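Local coordinates for putative transcriptional regulator TRANSCRIPTION REGULATOR protein (Rhizobium meliloti, PDB 5NLA) that binds c-di-GMP by a PilZ-like mechanism and, as an AraC-like transcriptional activator, regulates extracellular polysaccharide production, at residues E110-Q113 against T114-R117; A247-V251 against M252-H256. All blocks are in the same frame, centred on the assembly; numbering follows the deposited sequence.

Interaction 1 of 2, residues E110-Q113 against T114-R117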
# COMPACT_ATOMS: atom_id res chain seq x y z
N GLU A 110 9.88 8.23 4.84
CA GLU A 110 10.78 7.14 4.43
C GLU A 110 10.16 5.80 4.80
O GLU A 110 9.69 5.62 5.92
CB GLU A 110 12.14 7.29 5.10
CG GLU A 110 13.16 6.27 4.62
CD GLU A 110 14.59 6.60 5.02
OE1 GLU A 110 14.79 7.46 5.91
OE2 GLU A 110 15.52 5.98 4.44
N ARG A 111 10.16 4.89 3.83
CA ARG A 111 9.97 3.46 4.10
C ARG A 111 11.29 2.83 3.74
O ARG A 111 11.67 2.82 2.57
CB ARG A 111 8.85 2.90 3.26
CG ARG A 111 8.52 1.45 3.53
CD ARG A 111 7.18 1.07 2.96
NE ARG A 111 6.87 -0.33 3.21
CZ ARG A 111 6.45 -0.83 4.36
NH1 ARG A 111 6.30 -0.09 5.45
NH2 ARG A 111 6.19 -2.13 4.43
N SER A 112 12.02 2.33 4.74
CA SER A 112 13.41 1.89 4.56
C SER A 112 13.63 0.36 4.49
O SER A 112 12.74 -0.44 4.82
CB SER A 112 14.26 2.47 5.68
OG SER A 112 13.88 1.89 6.91
N GLN A 113 14.84 -0.03 4.11
CA GLN A 113 15.27 -1.43 4.12
C GLN A 113 15.06 -2.06 5.50
O GLN A 113 14.46 -3.12 5.61
CB GLN A 113 16.74 -1.58 3.70
CG GLN A 113 17.07 -1.04 2.30
CD GLN A 113 16.89 -2.06 1.17
OE1 GLN A 113 15.97 -2.90 1.17
NE2 GLN A 113 17.78 -1.97 0.18
N THR A 114 15.51 -1.37 6.54
CA THR A 114 15.39 -1.84 7.93
C THR A 114 13.94 -2.13 8.31
O THR A 114 13.63 -3.14 8.94
CB THR A 114 15.94 -0.79 8.94
OG1 THR A 114 17.25 -0.39 8.54
CG2 THR A 114 16.01 -1.37 10.36
N MET A 115 13.06 -1.22 7.93
CA MET A 115 11.65 -1.38 8.17
C MET A 115 11.14 -2.61 7.41
O MET A 115 10.37 -3.39 7.95
CB MET A 115 10.88 -0.11 7.76
CG MET A 115 11.19 1.13 8.64
SD MET A 115 10.49 2.66 8.01
CE MET A 115 8.79 2.18 8.18
N LEU A 116 11.60 -2.78 6.17
CA LEU A 116 11.18 -3.88 5.29
C LEU A 116 11.60 -5.32 5.68
O LEU A 116 10.95 -6.31 5.27
CB LEU A 116 11.65 -3.60 3.86
CG LEU A 116 10.79 -2.55 3.15
CD1 LEU A 116 11.44 -2.14 1.82
CD2 LEU A 116 9.36 -3.04 2.94
N ARG A 117 12.69 -5.43 6.44
CA ARG A 117 13.17 -6.70 6.97
C ARG A 117 12.14 -7.39 7.86
O ARG A 117 12.07 -8.62 7.90
CB ARG A 117 14.46 -6.49 7.79
CG ARG A 117 15.67 -6.05 6.96
CD ARG A 117 17.00 -6.51 7.54
NE ARG A 117 17.65 -5.51 8.41
CZ ARG A 117 17.50 -5.37 9.73
NH1 ARG A 117 16.65 -6.13 10.43
NH2 ARG A 117 18.19 -4.44 10.37

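Interaction 2 of 2, residues A247-V251 against M252-H256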
# COMPACT_ATOMS: atom_id res chain seq x y z
N ALA A 247 16.44 -3.12 -7.45
CA ALA A 247 15.44 -4.03 -6.87
C ALA A 247 15.87 -4.74 -5.57
O ALA A 247 16.28 -5.91 -5.59
CB ALA A 247 14.98 -5.05 -7.92
N LYS A 248 15.76 -4.03 -4.45
CA LYS A 248 15.96 -4.59 -3.10
C LYS A 248 14.61 -4.80 -2.42
O LYS A 248 14.18 -4.01 -1.57
CB LYS A 248 16.88 -3.69 -2.27
CG LYS A 248 18.36 -3.80 -2.62
CD LYS A 248 19.00 -5.11 -2.17
CE LYS A 248 19.31 -5.14 -0.68
NZ LYS A 248 20.53 -4.36 -0.33
N MET A 249 13.97 -5.90 -2.79
CA MET A 249 12.61 -6.24 -2.34
C MET A 249 12.61 -6.74 -0.89
O MET A 249 13.50 -7.50 -0.47
CB MET A 249 12.01 -7.30 -3.30
CG MET A 249 10.51 -7.53 -3.17
SD MET A 249 9.82 -8.75 -4.30
CE MET A 249 10.19 -7.92 -5.84
N GLY A 250 11.61 -6.31 -0.12
CA GLY A 250 11.44 -6.74 1.28
C GLY A 250 10.96 -8.19 1.40
O GLY A 250 10.37 -8.74 0.46
N VAL A 251 11.23 -8.80 2.55
CA VAL A 251 10.88 -10.19 2.77
C VAL A 251 9.45 -10.54 2.40
O VAL A 251 9.25 -11.48 1.64
CB VAL A 251 11.21 -10.74 4.19
CG1 VAL A 251 12.70 -11.01 4.34
CG2 VAL A 251 10.68 -9.87 5.32
N MET A 252 8.47 -9.79 2.90
CA MET A 252 7.06 -10.20 2.75
C MET A 252 6.61 -10.19 1.31
O MET A 252 5.86 -11.07 0.90
CB MET A 252 6.12 -9.32 3.58
CG MET A 252 4.68 -9.82 3.66
SD MET A 252 4.43 -11.54 4.17
CE MET A 252 3.31 -11.19 5.51
N GLU A 253 7.06 -9.21 0.54
CA GLU A 253 6.76 -9.16 -0.89
C GLU A 253 7.41 -10.37 -1.59
O GLU A 253 6.79 -11.00 -2.44
CB GLU A 253 7.23 -7.82 -1.49
CG GLU A 253 6.29 -7.19 -2.53
CD GLU A 253 6.80 -7.30 -3.94
OE1 GLU A 253 7.17 -8.43 -4.33
OE2 GLU A 253 6.83 -6.26 -4.65
N ARG A 254 8.64 -10.71 -1.19
CA ARG A 254 9.32 -11.88 -1.75
C ARG A 254 8.64 -13.20 -1.37
O ARG A 254 8.56 -14.09 -2.21
CB ARG A 254 10.81 -11.89 -1.38
CG ARG A 254 11.62 -10.95 -2.27
CD ARG A 254 13.10 -11.01 -2.00
NE ARG A 254 13.39 -10.53 -0.65
CZ ARG A 254 14.09 -11.18 0.29
NH1 ARG A 254 14.65 -12.37 0.06
NH2 ARG A 254 14.25 -10.60 1.49
N ALA A 255 8.14 -13.28 -0.14
CA ALA A 255 7.38 -14.45 0.34
C ALA A 255 6.03 -14.60 -0.35
O ALA A 255 5.69 -15.69 -0.83
CB ALA A 255 7.17 -14.35 1.84
N HIS A 256 5.26 -13.51 -0.41
CA HIS A 256 3.96 -13.54 -1.10
C HIS A 256 4.08 -13.89 -2.59
O HIS A 256 3.19 -14.56 -3.14
CB HIS A 256 3.21 -12.21 -0.93
CG HIS A 256 2.47 -12.08 0.37
ND1 HIS A 256 2.07 -10.87 0.88
CD2 HIS A 256 2.06 -13.01 1.27
CE1 HIS A 256 1.44 -11.05 2.02
NE2 HIS A 256 1.42 -12.34 2.28

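Interaction 1 of 2, residues E110-Q113 against T114-R117
Ser112 and Met115 form a capping box where strand 107-111 gives way to helix 113-118, with Ser112 at the N-cap. Ser112 OG accepts a weak bond from Met115 N at 3.4 Å, giving an early helix N-H a partner. The reciprocal arm is carried by the methionine thioether. Met115 CB lies 3.5 Å from Ser112 O. With chi1 at -66°, CG is anti to the carbonyl carbon, which turns the chain back along the serine, and CG comes 3.3 Å from Ser112 OG. The chain stays extended to SD, which receives Ser112 N in a weak but nearly straight N-H···S bond (3.6 Å, 167°) and also lies beside Arg111 CA. The bend at chi3, 64°, then leads CE off as a loose neighbour of Arg111 NH1 at 4.3 Å. Cut back to an alanine, Met115 would lose CG, SD and CE, and Ser112 N would probably be left without its sulfur acceptor while OG kept its bond from the backbone N. Arg111 leaves the strand as an extended chain and crosses Leu116 at about a right angle. Its charged end belongs to other loops: NE bonds Leu155 O, NH1 reaches Leu70 O and Pro69 O, and NH2 meets Ser119 OG. These bonds fix the guanidinium, against which Leu116 rests a methyl obliquely. The first helical turns are closed by Leu116 N on Ser112 O and Arg117 N on Gln113 O, while Leu116 CD2 sits 3.6 Å from Arg111 NH2.

Interaction 2 of 2, residues A247-V251 against M252-H256
Arg254 reaches back over the first turn of helix 251-261 to Met249 and Gly250, at the point where the loop following helix 220-234 becomes helical. Hydrogen bonds come first. Arg254 N donates to Gly250 O at 3.1 Å and Ala255 N to Val251 O at 2.8 Å, the opening i to i+4 bonds of the helix; Gly250 is the N-cap residue and can offer no side-chain acceptor. The side chain of Arg254 adds a third bond, NE to Met249 O at 3.0 Å. Its chain bends at chi3 (-65°), which turns NE back toward the loop carbonyl; the donor stands above the carbonyl plane, 56° out of it, while the oxygen, near the guanidinium edge, is tilted from its plane. Nonpolar contacts follow. Met249 CG is anti to the backbone N, which carries its methylene against two helix side chains: CG is 3.7 Å from Glu253 CB and 3.7 Å from Arg254 CG. Met249 and Glu253 cross at about a right angle. Beyond the NE bond, Arg254 NH2 lies against Val251 CG1, an oblique meeting of charge and methyl. Outward, Val251, Met252 and Ala255 pack on helix 281-288, within the helix-turn-helix region. The charged ends have partners outside the contact: Glu253 OE2 is bonded to Ser154 OG, and Arg254 NH1 weakly to Leu277 O, so the acid and the base look to different parts of the chain. Chemically, a single arginine donates from backbone and side chain to two successive carbonyls, joining loop to helix start through neutral acceptors that its positive charge would probably polarise.

In the fold
Both contacts are helix beginnings, and they lie side by side, their centres about 11 Å apart, although more than a hundred residues separate them along the chain. Interaction 1 leads out of a strand of the five-stranded sheet; interaction 2 leads into the helix that packs on helix 281-288 of the helix-turn-helix region. They touch by packing: Arg117 O lies 3.2 Å from Val251 CG2, Gln113 NE2 3.1 Å from Lys248 CB, and Leu116 CB 4.1 Å from Gly250 CA. The short helix 113-118 therefore borders the loop and N-cap of helix 251-261, placing a corner of the beta domain next to the entry into the helical, probably DNA-binding, part.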